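Serine repeat antigen 5 (Plasmodium falciparum, PDB 6X42) is a papain-family pseudo-zymogen of the malaria parasite that probably lacks the proteolytic activity of its relatives. Local coordinates at residues L112-N117 / H135-W140; A78-N83 / Q128-E133. All coordinates share one frame; numbering follows the deposited sequence. Where two conformers were deposited one is given.

Overall arrangement
Both contacts lie on one side of the chain, their centres about 20 and 21 Å from the centre of the chain, in the helical half of the papain-like fold, and each is partly buried. Their segments alternate along the chain, and both draw on the long irregular connection between helix 99-109 and strand 144-145. Contact 1 joins two pieces of that connection through direct backbone and asparagine hydrogen bonds, with an asparagine side chain laid along an indole face. Contact 2 sets the same connection against helix 78-83 without any direct hydrogen bond, relying on a tyrosine ring, a disulfide and a bridging water. The two meet where P113 packs on Y80 and where W136 reaches P130 and the backbone of K131.

Contact 1 (L112-N117 / H135-W140); sequences LPAESN and HWMNLW
N117 lies flat against the indole of W136, its amide plane only 6° from that of the ring. CB of N117 sits over one face of the five-membered ring, 3.4 Å from its centroid and almost on the ring normal, a CH-pi contact. With chi1 of -60° turning CG away from its own carbonyl carbon, the amide stays over the indole while OD1 accepts from M137 N at 3.1 Å, the donor tilted from the carbonyl plane. The other amide atom, ND2, donates to a water that in turn donates to H135 O, so both ends of the amide are tied to the facing segment. The six-membered part of the indole meets P113, whose CB lies 3.7 Å from W136 CE3.

At the other end the side-chain acceptor comes from the other segment: N138 OD1 takes the N-H of L112 at 3.0 Å. A backbone bond, L139 N to L112 O at 2.8 Å, runs the other way, and both bonds are nearly straight. W140 N also reaches N138 OD1, from the opposite face of the carboxamide plane, and closes an Asx turn that holds this oxygen in place. Between these ends A114 CB packs on M137 SD, at 4.0 Å, and on L139 CD1. Further out, N138 ND2 donates to G110 O, fixing the amide's rotation, and I106 of helix 99-109 touches both L112 and W140. Two irregular stretches of one long loop are thus held by two asparagine carboxamides, that of N138 within an Asx turn, and by a backbone bond, in the helical domain of a papain-like fold.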
# COMPACT_ATOMS: atom_id res chain seq x y z
N LEU A 112 -15.94 1.04 8.02
CA LEU A 112 -15.24 0.17 7.08
C LEU A 112 -15.75 -1.22 7.34
O LEU A 112 -15.33 -1.86 8.33
CB LEU A 112 -13.73 0.23 7.25
CG LEU A 112 -13.10 1.54 6.80
CD1 LEU A 112 -11.64 1.52 7.20
CD2 LEU A 112 -13.29 1.76 5.30
N PRO A 113 -16.65 -1.74 6.52
CA PRO A 113 -17.07 -3.13 6.68
C PRO A 113 -15.93 -4.08 6.35
O PRO A 113 -14.97 -3.76 5.65
CB PRO A 113 -18.20 -3.28 5.65
CG PRO A 113 -18.62 -1.89 5.29
CD PRO A 113 -17.39 -1.06 5.44
N ALA A 114 -16.09 -5.29 6.85
CA ALA A 114 -15.20 -6.37 6.49
C ALA A 114 -15.54 -6.91 5.10
O ALA A 114 -16.70 -6.88 4.66
CB ALA A 114 -15.32 -7.48 7.53
N GLU A 115 -14.50 -7.40 4.42
CA GLU A 115 -14.67 -8.09 3.15
C GLU A 115 -15.77 -9.13 3.21
O GLU A 115 -16.56 -9.27 2.27
CB GLU A 115 -13.34 -8.75 2.78
CG GLU A 115 -13.36 -9.64 1.56
CD GLU A 115 -13.50 -8.88 0.28
OE1 GLU A 115 -13.55 -7.65 0.33
OE2 GLU A 115 -13.54 -9.51 -0.79
N SER A 116 -15.81 -9.91 4.29
CA SER A 116 -16.82 -10.96 4.40
C SER A 116 -18.24 -10.40 4.29
O SER A 116 -19.13 -11.08 3.76
CB SER A 116 -16.64 -11.69 5.73
OG SER A 116 -15.40 -12.39 5.74
N ASN A 117 -18.46 -9.18 4.76
CA ASN A 117 -19.79 -8.58 4.74
C ASN A 117 -20.19 -8.07 3.36
O ASN A 117 -21.38 -8.01 3.05
CB ASN A 117 -19.82 -7.40 5.71
CG ASN A 117 -19.52 -7.79 7.14
OD1 ASN A 117 -18.87 -7.04 7.86
ND2 ASN A 117 -20.00 -8.96 7.57
N HIS A 135 -25.36 -6.90 11.58
CA HIS A 135 -24.32 -7.84 11.98
C HIS A 135 -22.95 -7.51 11.40
O HIS A 135 -21.98 -8.22 11.70
CB HIS A 135 -24.71 -9.27 11.60
CG HIS A 135 -24.56 -9.58 10.14
ND1 HIS A 135 -25.54 -9.28 9.22
CD2 HIS A 135 -23.56 -10.17 9.45
CE1 HIS A 135 -25.14 -9.67 8.02
NE2 HIS A 135 -23.94 -10.21 8.13
N TRP A 136 -22.84 -6.46 10.60
CA TRP A 136 -21.57 -6.15 9.97
C TRP A 136 -20.54 -5.66 10.99
O TRP A 136 -20.89 -4.97 11.96
CB TRP A 136 -21.79 -5.09 8.88
CG TRP A 136 -22.37 -5.61 7.58
CD1 TRP A 136 -22.95 -6.82 7.34
CD2 TRP A 136 -22.38 -4.91 6.32
NE1 TRP A 136 -23.33 -6.92 6.02
CE2 TRP A 136 -23.00 -5.75 5.38
CE3 TRP A 136 -21.92 -3.66 5.91
CZ2 TRP A 136 -23.16 -5.39 4.04
CZ3 TRP A 136 -22.09 -3.29 4.59
CH2 TRP A 136 -22.70 -4.15 3.67
N MET A 137 -19.27 -6.02 10.78
CA MET A 137 -18.17 -5.50 11.58
C MET A 137 -17.75 -4.12 11.10
O MET A 137 -17.71 -3.86 9.89
CB MET A 137 -16.91 -6.36 11.40
CG MET A 137 -17.03 -7.84 11.59
SD MET A 137 -15.41 -8.62 11.32
CE MET A 137 -14.35 -7.75 12.50
N ASN A 138 -17.37 -3.25 12.02
CA ASN A 138 -16.74 -1.97 11.69
C ASN A 138 -15.26 -2.05 12.03
O ASN A 138 -14.88 -1.96 13.20
CB ASN A 138 -17.39 -0.80 12.43
CG ASN A 138 -16.92 0.55 11.91
OD1 ASN A 138 -16.07 0.63 11.02
ND2 ASN A 138 -17.48 1.62 12.47
N LEU A 139 -14.42 -2.19 11.01
CA LEU A 139 -12.98 -2.28 11.23
C LEU A 139 -12.36 -0.92 11.49
O LEU A 139 -11.14 -0.84 11.66
CB LEU A 139 -12.33 -2.97 10.03
CG LEU A 139 -12.82 -4.41 9.82
CD1 LEU A 139 -12.29 -4.96 8.51
CD2 LEU A 139 -12.40 -5.31 10.98
N TRP A 140 -13.17 0.13 11.51
CA TRP A 140 -12.75 1.47 11.85
C TRP A 140 -13.31 1.91 13.20
O TRP A 140 -13.18 3.07 13.57
CB TRP A 140 -13.21 2.44 10.75
CG TRP A 140 -12.64 3.80 10.89
CD1 TRP A 140 -13.33 4.97 10.95
CD2 TRP A 140 -11.26 4.14 11.00
NE1 TRP A 140 -12.47 6.02 11.10
CE2 TRP A 140 -11.18 5.54 11.12
CE3 TRP A 140 -10.07 3.40 11.00
CZ2 TRP A 140 -9.98 6.21 11.25
CZ3 TRP A 140 -8.87 4.08 11.13
CH2 TRP A 140 -8.83 5.46 11.25
O HOH W 1 -20.11 -9.54 10.53

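Contact 2 (A78-N83 / Q128-E133); sequences ALYVAN and QCPKVE
Y80 carries most of the meeting between helix 78-83 and the extended chain at 128-133. A chi1 of -168° swings the ring out from the helix, across the ring of P130, where Y80 CD1 comes within 3.9 Å of P130 CG. C129 SG approaches obliquely, 4.6 Å from the centroid of the Y80 ring, as a sulfur-aromatic contact. Farther along the phenol, V132 CG2 lies 3.6 Å from Y80 OH, the two side chains crossing at about a right angle. A water binds Y80 OH at 2.7 Å and donates to P130 O at the same distance, joining the hydroxyl to the facing backbone. This helix belongs to the helical domain of the papain fold, and the C84-C129 disulfide, formed just beyond the helix segment, fastens the loop to it covalently. On the inner side of the helix, V81 packs on F102 and I105 of helix 99-109. At N83 the backbone takes over, with N83 O lying 3.5 Å from C129 CB. The carboxamide of N83 is held by other parts of the chain: OD1 accepts from G126 N, and ND2 bonds to K124 O and Y118 OH.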
# COMPACT_ATOMS: atom_id res chain seq x y z
N ALA A 78 -12.96 -3.64 0.07
CA ALA A 78 -12.62 -2.68 -0.97
C ALA A 78 -13.87 -2.21 -1.70
O ALA A 78 -13.95 -1.06 -2.15
CB ALA A 78 -11.66 -3.30 -1.98
N LEU A 79 -14.85 -3.10 -1.88
CA LEU A 79 -16.04 -2.76 -2.65
C LEU A 79 -16.87 -1.68 -1.96
O LEU A 79 -17.43 -0.80 -2.63
CB LEU A 79 -16.87 -4.01 -2.91
CG LEU A 79 -17.95 -3.89 -3.98
CD1 LEU A 79 -17.33 -3.62 -5.35
CD2 LEU A 79 -18.82 -5.16 -4.02
N TYR A 80 -16.92 -1.70 -0.63
CA TYR A 80 -17.64 -0.65 0.08
C TYR A 80 -17.01 0.71 -0.19
O TYR A 80 -17.71 1.70 -0.45
CB TYR A 80 -17.67 -0.94 1.58
CG TYR A 80 -18.63 -0.04 2.34
CD1 TYR A 80 -19.97 -0.35 2.44
CD2 TYR A 80 -18.19 1.14 2.91
CE1 TYR A 80 -20.85 0.49 3.11
CE2 TYR A 80 -19.06 1.98 3.58
CZ TYR A 80 -20.39 1.66 3.67
OH TYR A 80 -21.28 2.50 4.33
N VAL A 81 -15.68 0.78 -0.12
CA VAL A 81 -14.97 2.03 -0.37
C VAL A 81 -15.16 2.47 -1.82
O VAL A 81 -15.28 3.67 -2.10
CB VAL A 81 -13.49 1.90 0.03
CG1 VAL A 81 -12.74 3.18 -0.29
CG2 VAL A 81 -13.39 1.51 1.50
N ALA A 82 -15.17 1.53 -2.76
CA ALA A 82 -15.38 1.91 -4.15
C ALA A 82 -16.75 2.54 -4.36
O ALA A 82 -16.89 3.47 -5.17
CB ALA A 82 -15.29 0.67 -5.04
N ASN A 83 -17.76 2.04 -3.68
CA ASN A 83 -19.14 2.34 -4.06
C ASN A 83 -19.80 3.40 -3.20
O ASN A 83 -20.86 3.89 -3.57
CB ASN A 83 -19.97 1.05 -4.04
CG ASN A 83 -19.55 0.11 -5.14
OD1 ASN A 83 -18.84 0.50 -6.08
ND2 ASN A 83 -20.00 -1.14 -5.06
N GLN A 128 -24.74 0.58 -6.41
CA GLN A 128 -25.19 1.42 -5.31
C GLN A 128 -24.52 1.02 -4.00
O GLN A 128 -24.32 -0.16 -3.72
CB GLN A 128 -26.71 1.29 -5.18
CG GLN A 128 -27.30 2.06 -4.03
CD GLN A 128 -28.70 1.64 -3.72
OE1 GLN A 128 -29.58 1.74 -4.58
NE2 GLN A 128 -28.94 1.17 -2.49
N CYS A 129 -24.17 2.01 -3.20
CA CYS A 129 -23.61 1.77 -1.88
C CYS A 129 -24.59 0.96 -1.05
O CYS A 129 -25.76 1.35 -0.93
CB CYS A 129 -23.34 3.12 -1.22
SG CYS A 129 -22.68 3.04 0.46
N PRO A 130 -24.17 -0.17 -0.47
CA PRO A 130 -25.10 -1.01 0.29
C PRO A 130 -25.41 -0.44 1.66
O PRO A 130 -24.61 0.28 2.26
CB PRO A 130 -24.34 -2.34 0.41
CG PRO A 130 -22.92 -1.90 0.50
CD PRO A 130 -22.82 -0.75 -0.49
N LYS A 131 -26.59 -0.80 2.16
CA LYS A 131 -26.94 -0.51 3.54
C LYS A 131 -26.05 -1.31 4.47
O LYS A 131 -25.77 -2.49 4.22
CB LYS A 131 -28.39 -0.93 3.81
CG LYS A 131 -28.65 -1.31 5.30
CD LYS A 131 -30.11 -1.39 5.69
CE LYS A 131 -30.25 -1.80 7.16
NZ LYS A 131 -31.65 -2.06 7.53
N VAL A 132 -25.60 -0.68 5.54
CA VAL A 132 -24.82 -1.39 6.55
C VAL A 132 -25.78 -2.23 7.38
O VAL A 132 -26.72 -1.69 7.98
CB VAL A 132 -24.01 -0.42 7.42
CG1 VAL A 132 -23.41 -1.15 8.62
CG2 VAL A 132 -22.93 0.23 6.57
N GLU A 133 -25.58 -3.54 7.38
CA GLU A 133 -26.47 -4.44 8.10
C GLU A 133 -26.05 -4.55 9.57
O GLU A 133 -24.90 -4.29 9.95
CB GLU A 133 -26.48 -5.83 7.44
CG GLU A 133 -26.81 -5.83 5.94
CD GLU A 133 -28.28 -5.62 5.62
OE1 GLU A 133 -29.14 -5.71 6.53
OE2 GLU A 133 -28.59 -5.36 4.44
O HOH W 2 -23.92 2.49 3.72